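Local coordinates for GH26A (Muricauda sp. MAR_2010_75, PDB 6Q75), which probably hydrolyses beta-linked polysaccharides such as mannans as a family 26 glycoside hydrolase, at residues Leu47-Tyr61 against Ala71-Gly83. Numbering follows the deposited sequence.
Sequences LAGQHSYNENPSSFY and APAVWGTDFYWNG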
ATOM      1  N   LEU A  47       7.416  11.180  -5.159  1.00 20.99           N
ATOM      2  CA  LEU A  47       6.744  10.657  -6.345  1.00 18.80           C
ATOM      3  C   LEU A  47       5.244  10.915  -6.271  1.00 18.06           C
ATOM      4  O   LEU A  47       4.600  10.568  -5.271  1.00 20.22           O
ATOM      5  CB  LEU A  47       6.993   9.146  -6.475  1.00 18.55           C
ATOM      6  CG  LEU A  47       8.454   8.763  -6.658  1.00 21.52           C
ATOM      7  CD1 LEU A  47       8.635   7.337  -6.235  1.00 19.17           C
ATOM      8  CD2 LEU A  47       8.819   8.930  -8.129  1.00 24.36           C
ATOM      9  N   ALA A  48       4.672  11.486  -7.344  1.00 18.22           N
ATOM     10  CA  ALA A  48       3.214  11.668  -7.419  1.00 18.39           C
ATOM     11  C   ALA A  48       2.526  10.354  -7.769  1.00 20.64           C
ATOM     12  O   ALA A  48       2.900   9.695  -8.743  1.00 19.28           O
ATOM     13  CB  ALA A  48       2.847  12.715  -8.470  1.00 19.37           C
ATOM     14  N   GLY A  49       1.474  10.008  -7.023  1.00 18.02           N
ATOM     15  CA  GLY A  49       0.816   8.732  -7.217  1.00 18.07           C
ATOM     16  C   GLY A  49      -0.691   8.868  -7.158  1.00 16.61           C
ATOM     17  O   GLY A  49      -1.236   9.831  -6.605  1.00 17.29           O
ATOM     18  N   GLN A  50      -1.364   7.868  -7.727  1.00 18.21           N
ATOM     19  CA  GLN A  50      -2.821   7.901  -7.842  1.00 15.79           C
ATOM     20  C   GLN A  50      -3.360   6.475  -7.837  1.00 17.09           C
ATOM     21  O   GLN A  50      -2.864   5.631  -8.585  1.00 15.83           O
ATOM     22  CB  GLN A  50      -3.242   8.624  -9.123  1.00 16.39           C
ATOM     23  CG  GLN A  50      -4.757   8.617  -9.354  1.00 17.87           C
ATOM     24  CD  GLN A  50      -5.509   9.539  -8.399  1.00 21.18           C
ATOM     25  OE1 GLN A  50      -5.137  10.692  -8.206  1.00 19.53           O
ATOM     26  NE2 GLN A  50      -6.598   9.025  -7.805  1.00 19.63           N
ATOM     27  N   HIS A  51      -4.400   6.247  -7.042  1.00 15.45           N
ATOM     28  CA  HIS A  51      -5.086   4.966  -6.909  1.00 15.53           C
ATOM     29  C   HIS A  51      -6.375   4.980  -7.718  1.00 15.93           C
ATOM     30  O   HIS A  51      -7.016   6.025  -7.858  1.00 18.79           O
ATOM     31  CB  HIS A  51      -5.388   4.711  -5.437  1.00 15.74           C
ATOM     32  CG  HIS A  51      -6.178   3.469  -5.176  1.00 16.04           C
ATOM     33  ND1 HIS A  51      -5.566   2.253  -4.993  1.00 18.01           N
ATOM     34  CD2 HIS A  51      -7.508   3.251  -5.002  1.00 15.57           C
ATOM     35  CE1 HIS A  51      -6.479   1.329  -4.731  1.00 16.61           C
ATOM     36  NE2 HIS A  51      -7.667   1.900  -4.743  1.00 16.22           N
ATOM     37  N   SER A  52      -6.731   3.819  -8.282  1.00 18.03           N
ATOM     38  CA  SER A  52      -8.012   3.625  -8.960  1.00 19.83           C
ATOM     39  C   SER A  52      -8.632   2.319  -8.484  1.00 17.23           C
ATOM     40  O   SER A  52      -7.919   1.370  -8.151  1.00 19.19           O
ATOM     41  CB  SER A  52      -7.848   3.592 -10.505  1.00 19.30           C
ATOM     42  OG  SER A  52      -7.218   4.762 -11.015  1.00 20.80           O
ATOM     43  N   TYR A  53      -9.963   2.265  -8.440  1.00 17.58           N
ATOM     44  CA  TYR A  53     -10.623   0.998  -8.147  1.00 19.90           C
ATOM     45  C   TYR A  53     -10.359  -0.011  -9.256  1.00 20.40           C
ATOM     46  O   TYR A  53     -10.242   0.346 -10.436  1.00 21.71           O
ATOM     47  CB  TYR A  53     -12.127   1.204  -8.002  1.00 19.61           C
ATOM     48  CG  TYR A  53     -12.500   2.292  -7.024  1.00 20.75           C
ATOM     49  CD1 TYR A  53     -12.263   2.133  -5.659  1.00 20.96           C
ATOM     50  CD2 TYR A  53     -13.120   3.468  -7.455  1.00 25.55           C
ATOM     51  CE1 TYR A  53     -12.624   3.131  -4.754  1.00 22.14           C
ATOM     52  CE2 TYR A  53     -13.499   4.443  -6.564  1.00 22.19           C
ATOM     53  CZ  TYR A  53     -13.242   4.273  -5.213  1.00 22.82           C
ATOM     54  OH  TYR A  53     -13.585   5.263  -4.305  1.00 22.09           O
ATOM     55  N   ASN A  54     -10.287  -1.297  -8.877  1.00 20.32           N
ATOM     56  CA  ASN A  54      -9.866  -2.275  -9.874  1.00 20.54           C
ATOM     57  C   ASN A  54     -10.911  -2.525 -10.959  1.00 23.23           C
ATOM     58  O   ASN A  54     -10.572  -3.145 -11.971  1.00 25.35           O
ATOM     59  CB  ASN A  54      -9.458  -3.608  -9.223  1.00 20.60           C
ATOM     60  CG  ASN A  54     -10.643  -4.390  -8.612  1.00 21.94           C
ATOM     61  OD1 ASN A  54     -11.700  -4.591  -9.225  1.00 22.95           O
ATOM     62  ND2 ASN A  54     -10.434  -4.859  -7.399  1.00 21.57           N
ATOM     63  N   GLU A  55     -12.160  -2.078 -10.779  1.00 23.14           N
ATOM     64  CA  GLU A  55     -13.149  -2.194 -11.856  1.00 27.24           C
ATOM     65  C   GLU A  55     -12.704  -1.454 -13.113  1.00 27.83           C
ATOM     66  O   GLU A  55     -12.985  -1.887 -14.240  1.00 27.93           O
ATOM     67  CB  GLU A  55     -14.499  -1.651 -11.387  1.00 29.91           C
ATOM     68  CG  GLU A  55     -15.240  -2.579 -10.430  1.00 31.60           C
ATOM     69  CD  GLU A  55     -15.027  -2.222  -8.965  1.00 32.38           C
ATOM     70  OE1 GLU A  55     -13.938  -1.704  -8.615  1.00 29.51           O
ATOM     71  OE2 GLU A  55     -15.965  -2.471  -8.159  1.00 34.18           O
ATOM     72  N   ASN A  56     -12.061  -0.308 -12.937  1.00 25.05           N
ATOM     73  CA  ASN A  56     -11.483   0.469 -14.036  1.00 24.77           C
ATOM     74  C   ASN A  56     -10.132   0.948 -13.535  1.00 22.02           C
ATOM     75  O   ASN A  56      -9.997   2.060 -12.996  1.00 23.35           O
ATOM     76  CB  ASN A  56     -12.397   1.633 -14.430  1.00 25.68           C
ATOM     77  CG  ASN A  56     -13.771   1.174 -14.827  1.00 29.74           C
ATOM     78  OD1 ASN A  56     -14.688   1.121 -13.999  1.00 32.81           O
ATOM     79  ND2 ASN A  56     -13.932   0.834 -16.094  1.00 27.99           N
ATOM     80  N   PRO A  57      -9.104   0.105 -13.653  1.00 21.68           N
ATOM     81  CA  PRO A  57      -7.900   0.250 -12.819  1.00 23.40           C
ATOM     82  C   PRO A  57      -6.987   1.400 -13.196  1.00 24.97           C
ATOM     83  O   PRO A  57      -5.986   1.606 -12.506  1.00 24.45           O
ATOM     84  CB  PRO A  57      -7.182  -1.101 -13.005  1.00 24.65           C
ATOM     85  CG  PRO A  57      -7.739  -1.662 -14.281  1.00 24.75           C
ATOM     86  CD  PRO A  57      -9.142  -1.171 -14.395  1.00 24.15           C
ATOM     87  N   SER A  58      -7.298   2.168 -14.244  1.00 24.60           N
ATOM     88  CA  SER A  58      -6.552   3.378 -14.554  1.00 24.13           C
ATOM     89  C   SER A  58      -7.448   4.614 -14.639  1.00 24.15           C
ATOM     90  O   SER A  58      -6.967   5.692 -15.012  1.00 24.83           O
ATOM     91  CB  SER A  58      -5.776   3.183 -15.856  1.00 26.69           C
ATOM     92  OG  SER A  58      -4.680   2.302 -15.660  1.00 29.50           O
ATOM     93  N   SER A  59      -8.732   4.504 -14.271  1.00 21.80           N
ATOM     94  CA  SER A  59      -9.656   5.595 -14.556  1.00 27.09           C
ATOM     95  C   SER A  59      -9.265   6.872 -13.818  1.00 24.39           C
ATOM     96  O   SER A  59      -9.323   7.966 -14.392  1.00 22.93           O
ATOM     97  CB  SER A  59     -11.095   5.193 -14.216  1.00 32.36           C
ATOM     98  OG  SER A  59     -11.274   4.982 -12.825  1.00 35.05           O
ATOM     99  N   PHE A  60      -8.865   6.765 -12.554  1.00 21.69           N
ATOM    100  CA  PHE A  60      -8.485   7.969 -11.825  1.00 21.87           C
ATOM    101  C   PHE A  60      -7.024   8.350 -12.025  1.00 21.47           C
ATOM    102  O   PHE A  60      -6.695   9.540 -11.924  1.00 20.49           O
ATOM    103  CB  PHE A  60      -8.826   7.818 -10.344  1.00 17.94           C
ATOM    104  CG  PHE A  60     -10.304   7.721 -10.119  1.00 19.67           C
ATOM    105  CD1 PHE A  60     -11.103   8.849 -10.277  1.00 23.26           C
ATOM    106  CD2 PHE A  60     -10.907   6.496  -9.841  1.00 19.67           C
ATOM    107  CE1 PHE A  60     -12.475   8.772 -10.126  1.00 25.61           C
ATOM    108  CE2 PHE A  60     -12.295   6.412  -9.683  1.00 21.08           C
ATOM    109  CZ  PHE A  60     -13.074   7.548  -9.830  1.00 25.82           C
ATOM    110  N   TYR A  61      -6.170   7.385 -12.375  1.00 19.32           N
ATOM    111  CA  TYR A  61      -4.845   7.701 -12.901  1.00 18.65           C
ATOM    112  C   TYR A  61      -4.954   8.608 -14.121  1.00 21.99           C
ATOM    113  O   TYR A  61      -4.287   9.653 -14.208  1.00 22.77           O
ATOM    114  CB  TYR A  61      -4.122   6.398 -13.265  1.00 20.31           C
ATOM    115  CG  TYR A  61      -2.694   6.572 -13.725  1.00 19.36           C
ATOM    116  CD1 TYR A  61      -2.400   6.795 -15.060  1.00 22.81           C
ATOM    117  CD2 TYR A  61      -1.634   6.497 -12.819  1.00 18.04           C
ATOM    118  CE1 TYR A  61      -1.093   6.951 -15.494  1.00 23.58           C
ATOM    119  CE2 TYR A  61      -0.314   6.631 -13.242  1.00 19.46           C
ATOM    120  CZ  TYR A  61      -0.052   6.869 -14.577  1.00 23.01           C
ATOM    121  OH  TYR A  61       1.244   7.031 -15.003  1.00 23.07           O
ATOM    122  N   ALA A  71       1.282  12.620 -16.130  1.00 23.87           N
ATOM    123  CA  ALA A  71       0.891  11.320 -15.590  1.00 22.75           C
ATOM    124  C   ALA A  71       1.583  11.062 -14.246  1.00 22.07           C
ATOM    125  O   ALA A  71       2.780  11.340 -14.101  1.00 21.76           O
ATOM    126  CB  ALA A  71       1.257  10.215 -16.578  1.00 22.78           C
ATOM    127  N   PRO A  72       0.861  10.530 -13.254  1.00 21.44           N
ATOM    128  CA  PRO A  72       1.501  10.184 -11.982  1.00 20.50           C
ATOM    129  C   PRO A  72       2.643   9.197 -12.179  1.00 21.35           C
ATOM    130  O   PRO A  72       2.598   8.334 -13.056  1.00 22.91           O
ATOM    131  CB  PRO A  72       0.365   9.551 -11.173  1.00 22.24           C
ATOM    132  CG  PRO A  72      -0.909  10.141 -11.792  1.00 21.66           C
ATOM    133  CD  PRO A  72      -0.600  10.317 -13.238  1.00 18.92           C
ATOM    134  N   ALA A  73       3.678   9.341 -11.343  1.00 19.70           N
ATOM    135  CA  ALA A  73       4.774   8.372 -11.351  1.00 18.76           C
ATOM    136  C   ALA A  73       4.325   7.024 -10.802  1.00 18.84           C
ATOM    137  O   ALA A  73       4.810   5.981 -11.252  1.00 19.33           O
ATOM    138  CB  ALA A  73       5.964   8.886 -10.539  1.00 19.07           C
ATOM    139  N   VAL A  74       3.436   7.027  -9.808  1.00 18.38           N
ATOM    140  CA  VAL A  74       3.013   5.802  -9.135  1.00 17.13           C
ATOM    141  C   VAL A  74       1.565   5.512  -9.499  1.00 18.50           C
ATOM    142  O   VAL A  74       0.690   6.383  -9.378  1.00 17.27           O
ATOM    143  CB  VAL A  74       3.201   5.893  -7.610  1.00 17.57           C
ATOM    144  CG1 VAL A  74       2.553   4.713  -6.903  1.00 22.90           C
ATOM    145  CG2 VAL A  74       4.699   5.983  -7.266  1.00 19.00           C
ATOM    146  N   TRP A  75       1.323   4.270  -9.928  1.00 19.66           N
ATOM    147  CA  TRP A  75       0.024   3.759 -10.332  1.00 20.91           C
ATOM    148  C   TRP A  75      -0.398   2.728  -9.295  1.00 18.08           C
ATOM    149  O   TRP A  75       0.372   1.804  -9.011  1.00 17.44           O
ATOM    150  CB  TRP A  75       0.132   3.103 -11.717  1.00 20.65           C
ATOM    151  CG  TRP A  75      -1.106   2.365 -12.213  1.00 21.55           C
ATOM    152  CD1 TRP A  75      -2.126   2.902 -12.946  1.00 22.01           C
ATOM    153  CD2 TRP A  75      -1.439   0.978 -12.018  1.00 20.80           C
ATOM    154  NE1 TRP A  75      -3.070   1.946 -13.226  1.00 22.96           N
ATOM    155  CE2 TRP A  75      -2.678   0.755 -12.665  1.00 22.26           C
ATOM    156  CE3 TRP A  75      -0.808  -0.096 -11.374  1.00 21.15           C
ATOM    157  CZ2 TRP A  75      -3.302  -0.492 -12.687  1.00 21.18           C
ATOM    158  CZ3 TRP A  75      -1.446  -1.351 -11.390  1.00 20.26           C
ATOM    159  CH2 TRP A  75      -2.675  -1.531 -12.047  1.00 19.31           C
ATOM    160  N   GLY A  76      -1.593   2.873  -8.742  1.00 17.27           N
ATOM    161  CA  GLY A  76      -2.072   1.946  -7.721  1.00 17.67           C
ATOM    162  C   GLY A  76      -3.461   1.395  -7.979  1.00 18.27           C
ATOM    163  O   GLY A  76      -4.331   2.092  -8.495  1.00 19.18           O
ATOM    164  N   THR A  77      -3.642   0.117  -7.655  1.00 18.64           N
ATOM    165  CA  THR A  77      -5.005  -0.404  -7.528  1.00 20.72           C
ATOM    166  C   THR A  77      -4.978  -1.482  -6.443  1.00 17.01           C
ATOM    167  O   THR A  77      -4.063  -1.506  -5.609  1.00 16.08           O
ATOM    168  CB  THR A  77      -5.593  -0.849  -8.889  1.00 22.00           C
ATOM    169  OG1 THR A  77      -7.015  -1.099  -8.738  1.00 20.74           O
ATOM    170  CG2 THR A  77      -4.889  -2.085  -9.460  1.00 23.49           C
ATOM    171  N   ASP A  78      -6.020  -2.326  -6.415  1.00 17.36           N
ATOM    172  CA  ASP A  78      -6.414  -3.082  -5.224  1.00 20.38           C
ATOM    173  C   ASP A  78      -6.970  -4.425  -5.674  1.00 20.69           C
ATOM    174  O   ASP A  78      -7.755  -4.482  -6.628  1.00 20.03           O
ATOM    175  CB  ASP A  78      -7.456  -2.236  -4.459  1.00 17.36           C
ATOM    176  CG  ASP A  78      -8.046  -2.884  -3.204  1.00 18.54           C
ATOM    177  OD1 ASP A  78      -7.672  -3.987  -2.743  1.00 17.91           O
ATOM    178  OD2 ASP A  78      -8.898  -2.174  -2.606  1.00 20.29           O
ATOM    179  N   PHE A  79      -6.553  -5.500  -5.009  1.00 19.82           N
ATOM    180  CA  PHE A  79      -7.024  -6.832  -5.360  1.00 21.42           C
ATOM    181  C   PHE A  79      -8.424  -7.139  -4.823  1.00 22.25           C
ATOM    182  O   PHE A  79      -8.937  -8.243  -5.052  1.00 22.53           O
ATOM    183  CB  PHE A  79      -6.034  -7.880  -4.852  1.00 20.22           C
ATOM    184  CG  PHE A  79      -4.886  -8.142  -5.793  1.00 20.64           C
ATOM    185  CD1 PHE A  79      -5.048  -8.973  -6.903  1.00 22.43           C
ATOM    186  CD2 PHE A  79      -3.636  -7.594  -5.555  1.00 21.76           C
ATOM    187  CE1 PHE A  79      -4.002  -9.222  -7.776  1.00 24.06           C
ATOM    188  CE2 PHE A  79      -2.557  -7.856  -6.419  1.00 23.22           C
ATOM    189  CZ  PHE A  79      -2.746  -8.678  -7.532  1.00 25.18           C
ATOM    190  N   TYR A  80      -9.050  -6.186  -4.136  1.00 19.10           N
ATOM    191  CA  TYR A  80     -10.364  -6.377  -3.532  1.00 19.70           C
ATOM    192  C   TYR A  80     -11.339  -7.112  -4.450  1.00 23.09           C
ATOM    193  O   TYR A  80     -11.737  -6.601  -5.502  1.00 24.21           O
ATOM    194  CB  TYR A  80     -10.942  -5.013  -3.146  1.00 19.17           C
ATOM    195  CG  TYR A  80     -12.222  -5.046  -2.343  1.00 19.99           C
ATOM    196  CD1 TYR A  80     -12.655  -6.208  -1.690  1.00 21.96           C
ATOM    197  CD2 TYR A  80     -12.988  -3.896  -2.199  1.00 21.90           C
ATOM    198  CE1 TYR A  80     -13.849  -6.203  -0.943  1.00 22.73           C
ATOM    199  CE2 TYR A  80     -14.161  -3.895  -1.470  1.00 22.57           C
ATOM    200  CZ  TYR A  80     -14.585  -5.038  -0.837  1.00 23.79           C
ATOM    201  OH  TYR A  80     -15.771  -5.004  -0.107  1.00 26.53           O
ATOM    202  N   TRP A  81     -11.731  -8.316  -4.054  1.00 23.51           N
ATOM    203  CA  TRP A  81     -12.712  -9.085  -4.809  1.00 24.32           C
ATOM    204  C   TRP A  81     -14.083  -8.721  -4.250  1.00 24.69           C
ATOM    205  O   TRP A  81     -14.633  -9.384  -3.371  1.00 24.27           O
ATOM    206  CB  TRP A  81     -12.412 -10.574  -4.686  1.00 23.80           C
ATOM    207  CG  TRP A  81     -13.218 -11.456  -5.513  1.00 25.17           C
ATOM    208  CD1 TRP A  81     -14.445 -11.208  -6.081  1.00 27.99           C
ATOM    209  CD2 TRP A  81     -12.881 -12.796  -5.848  1.00 27.71           C
ATOM    210  NE1 TRP A  81     -14.880 -12.333  -6.763  1.00 28.40           N
ATOM    211  CE2 TRP A  81     -13.937 -13.316  -6.626  1.00 29.26           C
ATOM    212  CE3 TRP A  81     -11.783 -13.609  -5.564  1.00 28.80           C
ATOM    213  CZ2 TRP A  81     -13.922 -14.625  -7.126  1.00 28.91           C
ATOM    214  CZ3 TRP A  81     -11.773 -14.918  -6.060  1.00 31.31           C
ATOM    215  CH2 TRP A  81     -12.835 -15.399  -6.836  1.00 31.26           C
ATOM    216  N   ASN A  82     -14.628  -7.613  -4.751  1.00 23.64           N
ATOM    217  CA  ASN A  82     -15.915  -7.136  -4.262  1.00 23.70           C
ATOM    218  C   ASN A  82     -17.062  -7.427  -5.211  1.00 27.34           C
ATOM    219  O   ASN A  82     -18.215  -7.259  -4.813  1.00 28.08           O
ATOM    220  CB  ASN A  82     -15.862  -5.619  -4.006  1.00 23.83           C
ATOM    221  CG  ASN A  82     -15.573  -4.836  -5.268  1.00 25.12           C
ATOM    222  OD1 ASN A  82     -14.601  -5.105  -5.979  1.00 26.59           O
ATOM    223  ND2 ASN A  82     -16.393  -3.839  -5.536  1.00 26.42           N
ATOM    224  N   GLY A  83     -16.778  -7.839  -6.446  1.00 28.86           N
ATOM    225  CA  GLY A  83     -17.792  -8.146  -7.425  1.00 29.08           C
ATOM    226  C   GLY A  83     -17.826  -9.625  -7.754  1.00 32.93           C
ATOM    227  O   GLY A  83     -17.204 -10.455  -7.084  1.00 33.22           O
TER
HETATM  228  O   HOH W   1      -3.105   0.828  -4.421  1.00 17.87           O
HETATM  229  O   HOH W   2      -9.876   0.003  -3.943  1.00 18.89           O
HETATM  230  O   HOH W   3      -4.555   3.784 -10.893  1.00 23.92           O
HETATM  231  O   HOH W   4     -14.130  -5.731  -8.631  1.00 30.60           O
HETATM  232  O   HOH W   5     -13.144  -2.625  -6.017  1.00 22.58           O
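Asn54 ND2 gives one hydrogen to Asp78 O at 2.8 Å and the other to Tyr80 O at 2.9 Å. Both acceptors lie in its amide plane, which fixes the group's rotation. Asn54 CG sits between the backbone N and the carbonyl carbon (chi1 69°), which brings the amide to both acceptors. Thr77 OG1 donates to Ser52 O at 2.7 Å. Asn82 ND2 hydrogen-bonds Glu55 OE2 on the syn side but tilted out of the carboxylate plane; amide and carboxylate planes are 75° apart. Residues 47-51 and 74-78 are parallel neighbouring strands. Helix 59-68 connects them in a beta-alpha-beta unit, as expected in the (beta/alpha)8 barrel of this family. The helix start packs on Trp75 and on Pro72, in the loop before the second strand. Tyr61 OH donates to Pro72 O at 2.7 Å, in the carbonyl plane. Pro72 CD lies over one face of the Tyr61 ring, 3.8 Å from its centroid, a CH-pi contact. The edge of Trp75 points at the Tyr61 ring in an offset edge-to-face pair, planes at 67°. Trp75 NE1 donates to Ser58 OG at 2.9 Å, which Glu94 also hydrogen-bonds. A water links His51 NE2 to Asp78 OD2, which also hydrogen-bonds His110 ND1.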